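Local coordinates for putative lipoprotein (Bacteroides fragilis, PDB 3NQI), which is of unknown function but, as a putative lipoprotein of a Gram-negative gut bacterium, is probably tethered to a membrane through a lipid anchor, at residues 24-27 against 33-36; 93-98 against 153-158; 105-108 against 113-116; 201-204 against 208-211. All blocks are in the same frame, centred on the assembly; numbering follows the deposited sequence.

Contact 1. Residues 24-27 against 33-36; sequences YVTF and TELI
T26 lays its CB and methyl branch against the strand opposite: CB packs on the carbonyl oxygen of L35 (T26 CB to L35 O 3.4 Å), and CG2 runs beside I36 CD1, 3.7 Å away, the two side chains pointing the same way. Its hydroxyl goes to E34. With chi1 at 73°, OG1 sits between the backbone N and the carbonyl carbon, and from there it gives a short bond to the carboxylate, T26 OG1 to E34 OE2 2.6 Å. The oxygen is met on its anti side, 27° out of the carboxylate plane. E34 gets there on an extended chain whose CG also passes F27 O. The T26 hydroxyl has a second partner in N19, and R21 makes a weak, long ion pair with the same carboxylate oxygen. Two nearly straight backbone bonds pair F27 with L35, F27 N to L35 O at 3.0 Å and L35 N to F27 O at 2.6 Å. Both residues turn to the sheet face opposite T26, where F27 also touches V16, V43 and L73, and L35 touches I71. This is the hydrogen-bonded pair of an antiparallel beta hairpin, formed by strands 24-28 and 34-37.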
loop_
_atom_site.group_PDB
_atom_site.type_symbol
_atom_site.label_atom_id
_atom_site.label_comp_id
_atom_site.label_asym_id
_atom_site.label_seq_id
_atom_site.Cartn_x
_atom_site.Cartn_y
_atom_site.Cartn_z
ATOM N N TYR A 24 -22.866 5.824 7.580
ATOM C CA TYR A 24 -22.791 5.800 6.126
ATOM C C TYR A 24 -21.327 6.006 5.746
ATOM O O TYR A 24 -20.625 6.775 6.396
ATOM C CB TYR A 24 -23.640 6.913 5.516
ATOM C CG TYR A 24 -25.125 6.755 5.760
ATOM C CD1 TYR A 24 -25.893 5.867 4.991
ATOM C CD2 TYR A 24 -25.771 7.497 6.754
ATOM C CE1 TYR A 24 -27.272 5.716 5.216
ATOM C CE2 TYR A 24 -27.145 7.354 6.979
ATOM C CZ TYR A 24 -27.879 6.463 6.206
ATOM O OH TYR A 24 -29.223 6.329 6.433
ATOM N N VAL A 25 -20.873 5.347 4.685
ATOM C CA VAL A 25 -19.481 5.473 4.251
ATOM C C VAL A 25 -19.314 6.583 3.229
ATOM O O VAL A 25 -20.061 6.628 2.259
ATOM C CB VAL A 25 -18.992 4.175 3.605
ATOM C CG1 VAL A 25 -17.566 4.370 3.042
ATOM C CG2 VAL A 25 -19.074 3.026 4.579
ATOM N N THR A 26 -18.351 7.485 3.431
ATOM C CA THR A 26 -17.923 8.386 2.349
ATOM C C THR A 26 -16.410 8.204 2.142
ATOM O O THR A 26 -15.779 7.446 2.861
ATOM C CB THR A 26 -18.274 9.874 2.604
ATOM O OG1 THR A 26 -17.414 10.421 3.609
ATOM C CG2 THR A 26 -19.735 10.018 3.032
ATOM N N PHE A 27 -15.863 8.908 1.171
ATOM C CA PHE A 27 -14.421 8.901 0.902
ATOM C C PHE A 27 -13.810 10.298 0.873
ATOM O O PHE A 27 -14.524 11.291 0.702
ATOM C CB PHE A 27 -14.175 8.217 -0.436
ATOM C CG PHE A 27 -14.850 6.888 -0.553
ATOM C CD1 PHE A 27 -14.306 5.770 0.050
ATOM C CD2 PHE A 27 -16.058 6.767 -1.237
ATOM C CE1 PHE A 27 -14.917 4.550 -0.065
ATOM C CE2 PHE A 27 -16.688 5.550 -1.342
ATOM C CZ PHE A 27 -16.127 4.435 -0.745
ATOM N N THR A 33 -10.765 16.486 -0.753
ATOM C CA THR A 33 -12.167 16.625 -1.123
ATOM C C THR A 33 -12.964 15.413 -0.622
ATOM O O THR A 33 -12.547 14.275 -0.853
ATOM C CB THR A 33 -12.316 16.662 -2.652
ATOM O OG1 THR A 33 -11.355 17.575 -3.186
ATOM C CG2 THR A 33 -13.756 17.057 -3.064
ATOM N N GLU A 34 -14.087 15.637 0.053
ATOM C CA GLU A 34 -14.967 14.521 0.433
ATOM C C GLU A 34 -15.789 14.067 -0.781
ATOM O O GLU A 34 -16.373 14.882 -1.498
ATOM C CB GLU A 34 -15.878 14.869 1.621
ATOM C CG GLU A 34 -16.776 13.712 2.084
ATOM C CD GLU A 34 -17.326 13.860 3.510
ATOM O OE1 GLU A 34 -17.154 14.926 4.111
ATOM O OE2 GLU A 34 -17.951 12.915 4.043
ATOM N N LEU A 35 -15.816 12.757 -1.017
ATOM C CA LEU A 35 -16.596 12.175 -2.122
ATOM C C LEU A 35 -17.784 11.420 -1.521
ATOM O O LEU A 35 -17.591 10.503 -0.710
ATOM C CB LEU A 35 -15.729 11.288 -3.016
ATOM C CG LEU A 35 -14.440 11.976 -3.502
ATOM C CD1 LEU A 35 -13.565 10.988 -4.327
ATOM C CD2 LEU A 35 -14.781 13.262 -4.303
ATOM N N ILE A 36 -18.995 11.837 -1.911
ATOM C CA ILE A 36 -20.236 11.328 -1.316
ATOM C C ILE A 36 -20.955 10.375 -2.288
ATOM O O ILE A 36 -21.464 10.818 -3.317
ATOM C CB ILE A 36 -21.194 12.460 -0.958
ATOM C CG1 ILE A 36 -20.486 13.558 -0.131
ATOM C CG2 ILE A 36 -22.442 11.915 -0.217
ATOM C CD1 ILE A 36 -20.299 13.236 1.307
#

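Contact 2. Residues 93-98 against 153-158; sequences SGDVTT and VCYTDD
Y155 reaches its phenol out to the carboxylate of D95, the one hydrogen bond between the loop 93-98 and the end of strand 148-155. The bond is short, Y155 OH to D95 OD1 2.6 Å, and the hydroxyl is the donor; it meets OD1 on the syn side, somewhat out of the carboxylate plane. Both side chains lean toward each other through their first torsions. CG of D95 is anti to its backbone N (chi1 -163°), while CG of Y155 stands anti to the carbonyl carbon (chi1 -62°), which carries the ring along toward the loop. The two flat groups are nearly perpendicular, 87° apart, and the carboxylate carbon lies at the ring edge, with D95 OD1 3.3 Å from Y155 CE1. In the fold this pins the long irregular connection between strands 78-87 and 107-109 onto a strand that pairs in parallel with 78-87. The CG1 methyl of V153, two residues before Y155, rests over one face of the tyrosine ring, 3.4 Å above its plane and shifted toward the rim. The same V153 CG1 comes to 3.9 Å from D95 OD1, so the carboxylate oxygen that accepts the bond has an apolar neighbour as well. R171 NE is a second hydrogen-bond partner of Y155 OH, and the other carboxylate oxygen, D95 OD2, accepts a bond from the backbone N of G91.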
loop_
_atom_site.group_PDB
_atom_site.type_symbol
_atom_site.label_atom_id
_atom_site.label_comp_id
_atom_site.label_asym_id
_atom_site.label_seq_id
_atom_site.Cartn_x
_atom_site.Cartn_y
_atom_site.Cartn_z
ATOM N N SER A 93 10.083 -10.279 17.693
ATOM C CA SER A 93 8.618 -10.337 17.636
ATOM C C SER A 93 7.955 -9.395 16.628
ATOM O O SER A 93 8.233 -8.199 16.575
ATOM C CB SER A 93 8.026 -10.084 19.039
ATOM O OG SER A 93 6.627 -9.807 18.973
ATOM N N GLY A 94 7.041 -9.955 15.853
ATOM C CA GLY A 94 6.402 -9.237 14.768
ATOM C C GLY A 94 7.182 -9.204 13.464
ATOM O O GLY A 94 6.627 -8.777 12.448
ATOM N N ASP A 95 8.460 -9.594 13.461
ATOM C CA ASP A 95 9.245 -9.544 12.197
ATOM C C ASP A 95 8.709 -10.574 11.187
ATOM O O ASP A 95 8.085 -11.561 11.562
ATOM C CB ASP A 95 10.738 -9.764 12.424
ATOM C CG ASP A 95 11.598 -9.316 11.231
ATOM O OD1 ASP A 95 11.168 -8.492 10.387
ATOM O OD2 ASP A 95 12.756 -9.765 11.169
ATOM N N VAL A 96 8.943 -10.309 9.922
ATOM C CA VAL A 96 8.441 -11.119 8.819
ATOM C C VAL A 96 9.626 -11.409 7.880
ATOM O O VAL A 96 10.441 -10.522 7.601
ATOM C CB VAL A 96 7.288 -10.358 8.061
ATOM C CG1 VAL A 96 6.814 -11.140 6.838
ATOM C CG2 VAL A 96 6.116 -10.089 8.998
ATOM N N THR A 97 9.714 -12.638 7.393
ATOM C CA THR A 97 10.765 -13.033 6.463
ATOM C C THR A 97 10.199 -13.024 5.039
ATOM O O THR A 97 9.174 -13.653 4.762
ATOM C CB THR A 97 11.326 -14.402 6.871
ATOM O OG1 THR A 97 12.029 -14.245 8.102
ATOM C CG2 THR A 97 12.280 -14.954 5.831
ATOM N N THR A 98 10.839 -12.279 4.145
ATOM C CA THR A 98 10.429 -12.270 2.759
ATOM C C THR A 98 10.648 -13.649 2.126
ATOM O O THR A 98 11.689 -14.287 2.371
ATOM C CB THR A 98 11.189 -11.231 2.023
ATOM O OG1 THR A 98 10.702 -9.973 2.474
ATOM C CG2 THR A 98 11.012 -11.388 0.507
ATOM N N VAL A 153 8.257 -2.908 7.549
ATOM C CA VAL A 153 8.900 -3.061 8.853
ATOM C C VAL A 153 9.947 -1.948 9.060
ATOM O O VAL A 153 10.819 -1.704 8.211
ATOM C CB VAL A 153 9.511 -4.485 9.030
ATOM C CG1 VAL A 153 10.041 -4.749 10.509
ATOM C CG2 VAL A 153 8.489 -5.600 8.606
ATOM N N CYS A 154 9.816 -1.267 10.181
ATOM C CA CYS A 154 10.822 -0.352 10.722
ATOM C C CYS A 154 11.590 -1.077 11.831
ATOM O O CYS A 154 11.006 -1.512 12.856
ATOM C CB CYS A 154 10.136 0.854 11.307
ATOM S SG CYS A 154 11.323 2.074 11.897
ATOM N N TYR A 155 12.885 -1.264 11.624
ATOM C CA TYR A 155 13.761 -1.872 12.653
ATOM C C TYR A 155 14.281 -0.738 13.519
ATOM O O TYR A 155 15.165 0.015 13.134
ATOM C CB TYR A 155 14.906 -2.711 12.053
ATOM C CG TYR A 155 14.357 -3.866 11.248
ATOM C CD1 TYR A 155 13.788 -4.969 11.877
ATOM C CD2 TYR A 155 14.339 -3.817 9.878
ATOM C CE1 TYR A 155 13.246 -6.007 11.146
ATOM C CE2 TYR A 155 13.803 -4.841 9.129
ATOM C CZ TYR A 155 13.258 -5.930 9.747
ATOM O OH TYR A 155 12.678 -6.922 8.998
ATOM N N THR A 156 13.737 -0.620 14.714
ATOM C CA THR A 156 14.009 0.587 15.484
ATOM C C THR A 156 15.438 0.705 16.049
ATOM O O THR A 156 15.897 1.815 16.271
ATOM C CB THR A 156 12.966 0.755 16.558
ATOM O OG1 THR A 156 12.979 -0.407 17.395
ATOM C CG2 THR A 156 11.608 0.942 15.907
ATOM N N ASP A 157 16.151 -0.412 16.233
ATOM C CA ASP A 157 17.576 -0.357 16.620
ATOM C C ASP A 157 18.408 0.416 15.609
ATOM O O ASP A 157 19.436 0.937 15.953
ATOM C CB ASP A 157 18.208 -1.756 16.751
ATOM C CG ASP A 157 17.786 -2.493 18.034
ATOM O OD1 ASP A 157 17.127 -1.872 18.916
ATOM O OD2 ASP A 157 18.114 -3.698 18.150
ATOM N N ASP A 158 17.969 0.479 14.366
ATOM C CA ASP A 158 18.735 1.173 13.335
ATOM C C ASP A 158 18.575 2.676 13.345
ATOM O O ASP A 158 19.322 3.385 12.631
ATOM C CB ASP A 158 18.384 0.629 11.951
ATOM C CG ASP A 158 18.763 -0.850 11.788
ATOM O OD1 ASP A 158 19.560 -1.359 12.615
ATOM O OD2 ASP A 158 18.282 -1.499 10.832
#

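Contact 3. Residues 105-108 against 113-116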
loop_
_atom_site.group_PDB
_atom_site.type_symbol
_atom_site.label_atom_id
_atom_site.label_comp_id
_atom_site.label_asym_id
_atom_site.label_seq_id
_atom_site.Cartn_x
_atom_site.Cartn_y
_atom_site.Cartn_z
ATOM N N LEU A 105 7.678 -1.857 -7.496
ATOM C CA LEU A 105 6.742 -1.047 -6.704
ATOM C C LEU A 105 6.353 0.145 -7.577
ATOM O O LEU A 105 6.292 1.292 -7.145
ATOM C CB LEU A 105 7.320 -0.551 -5.389
ATOM C CG LEU A 105 7.807 -1.630 -4.451
ATOM C CD1 LEU A 105 8.261 -1.004 -3.075
ATOM C CD2 LEU A 105 6.693 -2.669 -4.285
ATOM N N SER A 106 6.018 -0.172 -8.807
ATOM C CA SER A 106 5.564 0.817 -9.755
ATOM C C SER A 106 4.754 0.174 -10.885
ATOM O O SER A 106 4.995 -0.983 -11.273
ATOM C CB SER A 106 6.761 1.570 -10.319
ATOM O OG SER A 106 6.358 2.473 -11.334
ATOM N N PHE A 107 3.780 0.915 -11.395
ATOM C CA PHE A 107 3.007 0.496 -12.579
ATOM C C PHE A 107 2.340 1.728 -13.145
ATOM O O PHE A 107 2.543 2.840 -12.626
ATOM C CB PHE A 107 2.034 -0.651 -12.300
ATOM C CG PHE A 107 1.065 -0.425 -11.138
ATOM C CD1 PHE A 107 -0.039 0.423 -11.263
ATOM C CD2 PHE A 107 1.238 -1.091 -9.954
ATOM C CE1 PHE A 107 -0.933 0.625 -10.234
ATOM C CE2 PHE A 107 0.319 -0.940 -8.900
ATOM C CZ PHE A 107 -0.759 -0.079 -9.014
ATOM N N VAL A 108 1.574 1.545 -14.207
ATOM C CA VAL A 108 0.901 2.660 -14.843
ATOM C C VAL A 108 -0.431 2.918 -14.160
ATOM O O VAL A 108 -1.230 2.011 -13.930
ATOM C CB VAL A 108 0.762 2.440 -16.370
ATOM C CG1 VAL A 108 -0.106 3.556 -17.027
ATOM C CG2 VAL A 108 2.149 2.376 -17.000
ATOM N N THR A 113 3.356 6.610 -14.878
ATOM C CA THR A 113 3.792 5.598 -13.890
ATOM C C THR A 113 3.661 6.175 -12.493
ATOM O O THR A 113 3.902 7.342 -12.273
ATOM C CB THR A 113 5.283 5.196 -14.088
ATOM O OG1 THR A 113 5.566 4.001 -13.351
ATOM C CG2 THR A 113 6.218 6.295 -13.609
ATOM N N VAL A 114 3.328 5.353 -11.519
ATOM C CA VAL A 114 3.255 5.808 -10.171
ATOM C C VAL A 114 4.177 4.880 -9.377
ATOM O O VAL A 114 4.421 3.748 -9.799
ATOM C CB VAL A 114 1.806 5.728 -9.635
ATOM C CG1 VAL A 114 1.262 4.296 -9.768
ATOM C CG2 VAL A 114 1.763 6.217 -8.188
ATOM N N ALA A 115 4.758 5.432 -8.324
ATOM C CA ALA A 115 5.746 4.776 -7.441
ATOM C C ALA A 115 5.320 5.005 -5.990
ATOM O O ALA A 115 4.293 5.685 -5.747
ATOM C CB ALA A 115 7.172 5.342 -7.738
ATOM N N PRO A 116 6.027 4.428 -4.996
ATOM C CA PRO A 116 5.543 4.662 -3.633
ATOM C C PRO A 116 5.406 6.146 -3.352
ATOM O O PRO A 116 6.269 6.930 -3.769
ATOM C CB PRO A 116 6.655 4.067 -2.768
ATOM C CG PRO A 116 7.145 2.913 -3.663
ATOM C CD PRO A 116 7.185 3.522 -5.002
#
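In the conformer described, S106 OG gives a 2.8 Å hydrogen bond to V114 O across a small beta hairpin of strands 107-109 and 112-114; S106 and T113 each have a second conformer. The hydroxyl does not come in on a lone pair: it sits above the carbonyl plane, 41° out of it. Its position follows from chi1 of 175°, which turns OG away from the serine's own backbone N and over the neighbouring segment, where T113 OG1 is 2.7 Å from S106 OG. The strongest backbone bond is V114 N to F107 O, 2.9 Å, with the amide N almost in line with the acceptor's C=O. The return bond is weak, F107 N to V114 O 3.3 Å, so V114 O is shared between a good side-chain donor and a poor backbone one. In the conformer described, F107 O likewise draws a weak bond from the T113 hydroxyl besides its amide partner. F107 and V114 form the antiparallel hydrogen-bonded pair, with both side chains on one face. There the phenylalanine ring meets V114 CG1 obliquely, F107 CE1 to V114 CG1 4.3 Å, and both residues lean on P127; the ring also meets that of F191. Next along is V108 with T113, a non-hydrogen-bonded pair whose side chains diverge. At the other end the segments enter the interior, where L105 packs against V128, I217 and A219, and P116 against Y238 and I240. L105 and P116 cross at about a right angle, with L105 CB 3.9 Å from P116 CG and the proline CD close to L105 O.

Contact 4. Residues 201-204 against 208-211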
loop_
_atom_site.group_PDB
_atom_site.type_symbol
_atom_site.label_atom_id
_atom_site.label_comp_id
_atom_site.label_asym_id
_atom_site.label_seq_id
_atom_site.Cartn_x
_atom_site.Cartn_y
_atom_site.Cartn_z
ATOM N N ARG A 201 6.041 8.016 15.293
ATOM C CA ARG A 201 6.173 8.304 16.708
ATOM C C ARG A 201 7.485 7.699 17.256
ATOM O O ARG A 201 8.248 8.385 17.947
ATOM C CB ARG A 201 4.958 7.765 17.472
ATOM C CG ARG A 201 4.740 8.391 18.822
ATOM C CD ARG A 201 3.789 7.584 19.691
ATOM N NE ARG A 201 4.035 6.155 19.572
ATOM C CZ ARG A 201 5.056 5.485 20.098
ATOM N NH1 ARG A 201 5.988 6.073 20.801
ATOM N NH2 ARG A 201 5.154 4.189 19.872
ATOM N N GLU A 202 7.745 6.427 16.930
ATOM C CA GLU A 202 8.973 5.736 17.372
ATOM C C GLU A 202 10.225 6.316 16.758
ATOM O O GLU A 202 11.220 6.473 17.434
ATOM C CB GLU A 202 8.918 4.220 17.132
ATOM C CG GLU A 202 8.132 3.520 18.216
ATOM C CD GLU A 202 8.844 3.554 19.570
ATOM O OE1 GLU A 202 9.722 2.708 19.809
ATOM O OE2 GLU A 202 8.608 4.420 20.398
ATOM N N TYR A 203 10.138 6.715 15.503
ATOM C CA TYR A 203 11.217 7.356 14.808
ATOM C C TYR A 203 11.591 8.696 15.482
ATOM O O TYR A 203 12.767 9.041 15.679
ATOM C CB TYR A 203 10.814 7.592 13.341
ATOM C CG TYR A 203 11.612 8.694 12.728
ATOM C CD1 TYR A 203 12.904 8.460 12.228
ATOM C CD2 TYR A 203 11.136 10.008 12.738
ATOM C CE1 TYR A 203 13.647 9.506 11.725
ATOM C CE2 TYR A 203 11.872 11.043 12.234
ATOM C CZ TYR A 203 13.120 10.799 11.707
ATOM O OH TYR A 203 13.882 11.867 11.209
ATOM N N THR A 204 10.572 9.472 15.842
ATOM C CA THR A 204 10.788 10.693 16.601
ATOM C C THR A 204 11.452 10.462 17.950
ATOM O O THR A 204 12.345 11.226 18.348
ATOM C CB THR A 204 9.454 11.513 16.769
ATOM O OG1 THR A 204 9.138 12.084 15.497
ATOM C CG2 THR A 204 9.592 12.612 17.822
ATOM N N GLY A 208 15.059 12.022 17.820
ATOM C CA GLY A 208 14.886 13.360 18.331
ATOM C C GLY A 208 14.357 14.317 17.275
ATOM O O GLY A 208 14.211 15.488 17.555
ATOM N N GLN A 209 14.094 13.854 16.059
ATOM C CA GLN A 209 13.601 14.734 15.004
ATOM C C GLN A 209 12.058 14.761 14.991
ATOM O O GLN A 209 11.438 13.733 15.198
ATOM C CB GLN A 209 14.154 14.271 13.658
ATOM C CG GLN A 209 15.681 14.279 13.534
ATOM C CD GLN A 209 16.238 15.639 13.048
ATOM O OE1 GLN A 209 15.562 16.627 13.065
ATOM N NE2 GLN A 209 17.461 15.647 12.607
ATOM N N THR A 210 11.452 15.910 14.691
ATOM C CA THR A 210 9.976 16.042 14.654
ATOM C C THR A 210 9.355 15.281 13.475
ATOM O O THR A 210 8.200 14.826 13.526
ATOM C CB THR A 210 9.546 17.490 14.524
ATOM O OG1 THR A 210 10.056 18.024 13.297
ATOM C CG2 THR A 210 10.066 18.356 15.687
ATOM N N LYS A 211 10.145 15.113 12.414
ATOM C CA LYS A 211 9.723 14.414 11.212
ATOM C C LYS A 211 10.947 14.093 10.332
ATOM O O LYS A 211 11.932 14.810 10.371
ATOM C CB LYS A 211 8.761 15.278 10.389
ATOM C CG LYS A 211 9.319 16.613 9.991
ATOM C CD LYS A 211 8.383 17.335 9.082
ATOM C CE LYS A 211 8.972 18.669 8.668
ATOM N NZ LYS A 211 7.985 19.452 7.832
#
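The backbone leaves the helix at G208, whose phi of 78° turns the chain out of helical geometry while its N still donates to T204 O, 2.9 Å away. This is a helix C-terminus with glycine at C', G208 N making the last i to i+4 bond of helix 197-207, and the chain then folds back along the last turn on its way to strand 214-221. T204 holds the returning segment. Its hydroxyl stands anti to the carbonyl carbon (chi1 -72°) and gives a 2.8 Å bond from T204 OG1 to Q209 O, lying in the plane of that carbonyl. T204 CB and T204 CG2 each come to 3.4 Å from Q209 O, so three atoms of the threonine lie close to that one oxygen. A second, weak bond runs from the threonine hydroxyl back to L200 O within the helix.

Y203, one residue earlier, has CG anti to the backbone N, and the far end of its ring comes alongside Q209 and K211, meeting them obliquely, with Y203 CE2 3.7 Å from K211 C. The ring and the Q209 amide have planes 5° apart but do not stack: the side chains cross obliquely, and the bend at chi2 leads the amide away. Their polar ends are held by the loop before strand 165-174: Y203 OH bonds to D163 O, and Q209 NE2 to G162 O. D163 is itself a cadmium ligand. The closest approach of the two side chains is Y203 OH to Q209 CB, 3.4 Å.

In the fold
Contacts 2 and 4 are neighbours, their nearest atoms about 4 Å apart without touching, and helix 197-207 bridges them: I199 packs on C154 and K206 on T156. A cadmium ion lies close to this corner, about 6 Å from the Y203 side chain of contact 4 and about 10 Å from that of Y155 in contact 2. Contact 3 falls, in sequence, between the two halves of contact 2, yet its nearest atoms are about 11 Å away; its F107 is about 4 Å from a PEG molecule, probably from crystallisation. Contact 1 stands apart, its centre about 35 Å from that of contact 2 and across the chain's centre from it; F27 is about 8 Å from a cadmium ion.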